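Local coordinates for protein 4-oxalmesaconate hydratase (Pseudomonas putida, PDB 5CGZ) that hydrates the enol form of oxalomesaconate to 4-carboxy-4-hydroxy-2-oxoadipate, the third step of bacterial gallate degradation, as a zinc-dependent lyase, at residues Asp13-Ala18 with Ala184-Met189. Residues are numbered along the deposited sequence; the frame is centred on the assembly and turned at random.
Sequences DFVWRA and AAIQCM. With ZN (zinc ion), chain C.
A chi1 of -51° sets M189 CG beside its own backbone N and over the indole of W16, and bends at chi2 and chi3 (97°) carry the methyl to V15. M189 CG lies over one face, a CH-pi contact 4.0 Å from the six-membered ring centroid, while M189 CB packs 3.6 Å from W16 CH2. SD stands oblique to the same ring, a Met-aromatic contact, and CE meets V15 CG2 tip to tip at 4.0 Å; a flexible, unbranched methionine suits a place touching both. A chi1 of 176° on V15 sends CG1 toward A185 and I186; the short side chain of A185 lets V15 CG1 come within 3.7 Å of A185 O. I186, where a type I turn to M189 begins, crosses W16 at about a right angle, its CG2 3.9 Å from W16 CZ3. D13, its CB directed away from 184-189, binds zinc through OD1 at 2.0 Å, alongside H10, E44 and H123; R17 NE makes a salt bridge to D13 OD2 (2.9 Å), on the carboxylate's anti side. The contact joins the start of helix 13-27 to the end of helix 179-186; V15 and A185 also touch helix 56-74, W16 and I186 helix 193-212, and D13 and F14 strand 3-8.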
loop_
_atom_site.group_PDB
_atom_site.type_symbol
_atom_site.label_atom_id
_atom_site.label_comp_id
_atom_site.label_asym_id
_atom_site.label_seq_id
_atom_site.Cartn_x
_atom_site.Cartn_y
_atom_site.Cartn_z
ATOM N N ASP A 13 -24.340 11.284 11.492
ATOM C CA ASP A 13 -22.914 11.003 11.476
ATOM C C ASP A 13 -22.073 11.965 12.309
ATOM O O ASP A 13 -21.151 11.528 12.991
ATOM C CB ASP A 13 -22.414 10.984 10.036
ATOM C CG ASP A 13 -22.730 9.674 9.346
ATOM O OD1 ASP A 13 -23.395 9.689 8.290
ATOM O OD2 ASP A 13 -22.302 8.626 9.875
ATOM N N PHE A 14 -22.375 13.260 12.275
ATOM C CA PHE A 14 -21.530 14.193 13.008
ATOM C C PHE A 14 -21.651 13.950 14.509
ATOM O O PHE A 14 -20.740 14.278 15.262
ATOM C CB PHE A 14 -21.856 15.664 12.657
ATOM C CG PHE A 14 -23.141 16.188 13.262
ATOM C CD1 PHE A 14 -24.349 16.064 12.586
ATOM C CD2 PHE A 14 -23.130 16.848 14.485
ATOM C CE1 PHE A 14 -25.534 16.566 13.135
ATOM C CE2 PHE A 14 -24.309 17.354 15.045
ATOM C CZ PHE A 14 -25.515 17.212 14.368
ATOM N N VAL A 15 -22.758 13.350 14.943
ATOM C CA VAL A 15 -22.940 13.086 16.369
ATOM C C VAL A 15 -22.065 11.909 16.815
ATOM O O VAL A 15 -21.299 12.040 17.761
ATOM C CB VAL A 15 -24.430 12.811 16.721
ATOM C CG1 VAL A 15 -24.579 12.448 18.199
ATOM C CG2 VAL A 15 -25.283 14.029 16.390
ATOM N N TRP A 16 -22.154 10.775 16.123
ATOM C CA TRP A 16 -21.330 9.614 16.483
ATOM C C TRP A 16 -19.836 9.899 16.377
ATOM O O TRP A 16 -19.051 9.478 17.232
ATOM C CB TRP A 16 -21.631 8.405 15.592
ATOM C CG TRP A 16 -23.071 8.021 15.418
ATOM C CD1 TRP A 16 -23.761 7.960 14.240
ATOM C CD2 TRP A 16 -23.984 7.600 16.440
ATOM N NE1 TRP A 16 -25.052 7.540 14.469
ATOM C CE2 TRP A 16 -25.215 7.315 15.810
ATOM C CE3 TRP A 16 -23.881 7.435 17.826
ATOM C CZ2 TRP A 16 -26.337 6.883 16.518
ATOM C CZ3 TRP A 16 -24.995 7.003 18.529
ATOM C CH2 TRP A 16 -26.207 6.735 17.873
ATOM N N ARG A 17 -19.450 10.607 15.321
ATOM C CA ARG A 17 -18.052 10.633 14.874
ATOM C C ARG A 17 -17.313 11.929 15.170
ATOM O O ARG A 17 -16.085 11.951 15.139
ATOM C CB ARG A 17 -17.986 10.364 13.359
ATOM C CG ARG A 17 -18.797 9.160 12.962
ATOM C CD ARG A 17 -18.673 8.740 11.500
ATOM N NE ARG A 17 -19.818 7.871 11.252
ATOM C CZ ARG A 17 -19.918 6.634 11.727
ATOM N NH1 ARG A 17 -18.911 6.097 12.414
ATOM N NH2 ARG A 17 -21.014 5.932 11.501
ATOM N N ALA A 18 -18.050 13.007 15.439
ATOM C CA ALA A 18 -17.433 14.325 15.594
ATOM C C ALA A 18 -17.953 15.114 16.798
ATOM O O ALA A 18 -17.545 16.259 17.004
ATOM C CB ALA A 18 -17.641 15.146 14.319
ATOM N N ALA A 184 -24.611 13.212 25.788
ATOM C CA ALA A 184 -25.952 13.796 25.785
ATOM C C ALA A 184 -26.439 13.993 24.353
ATOM O O ALA A 184 -27.607 13.754 24.048
ATOM C CB ALA A 184 -25.971 15.116 26.547
ATOM N N ALA A 185 -25.544 14.413 23.462
ATOM C CA ALA A 185 -25.915 14.536 22.051
ATOM C C ALA A 185 -26.245 13.158 21.473
ATOM O O ALA A 185 -27.198 12.994 20.712
ATOM C CB ALA A 185 -24.797 15.196 21.255
ATOM N N ILE A 186 -25.440 12.166 21.840
ATOM C CA ILE A 186 -25.665 10.795 21.397
ATOM C C ILE A 186 -27.066 10.310 21.787
ATOM O O ILE A 186 -27.746 9.630 21.011
ATOM C CB ILE A 186 -24.577 9.856 21.979
ATOM C CG1 ILE A 186 -23.351 9.847 21.057
ATOM C CG2 ILE A 186 -25.098 8.440 22.168
ATOM C CD1 ILE A 186 -22.224 8.984 21.572
ATOM N N GLN A 187 -27.507 10.684 22.986
ATOM C CA GLN A 187 -28.820 10.267 23.468
ATOM C C GLN A 187 -29.982 10.908 22.701
ATOM O O GLN A 187 -31.114 10.455 22.807
ATOM C CB GLN A 187 -28.944 10.564 24.961
ATOM C CG GLN A 187 -28.131 9.597 25.809
ATOM C CD GLN A 187 -28.305 9.816 27.292
ATOM O OE1 GLN A 187 -28.675 8.896 28.016
ATOM N NE2 GLN A 187 -28.019 11.026 27.756
ATOM N N CYS A 188 -29.704 11.946 21.918
ATOM C CA CYS A 188 -30.716 12.491 21.017
ATOM C C CYS A 188 -31.005 11.546 19.852
ATOM O O CYS A 188 -32.021 11.684 19.182
ATOM C CB CYS A 188 -30.289 13.850 20.462
ATOM S SG CYS A 188 -30.128 15.131 21.687
ATOM N N MET A 189 -30.103 10.600 19.602
ATOM C CA MET A 189 -30.302 9.630 18.526
ATOM C C MET A 189 -31.270 8.559 19.018
ATOM O O MET A 189 -30.869 7.442 19.380
ATOM C CB MET A 189 -28.976 9.004 18.073
ATOM C CG MET A 189 -27.875 10.016 17.738
ATOM S SD MET A 189 -28.239 11.070 16.316
ATOM C CE MET A 189 -28.878 12.533 17.109
HETATM ZN ZN ZN C . -23.793 7.911 7.474
HETATM O O HOH W 1 -23.840 6.184 9.270
#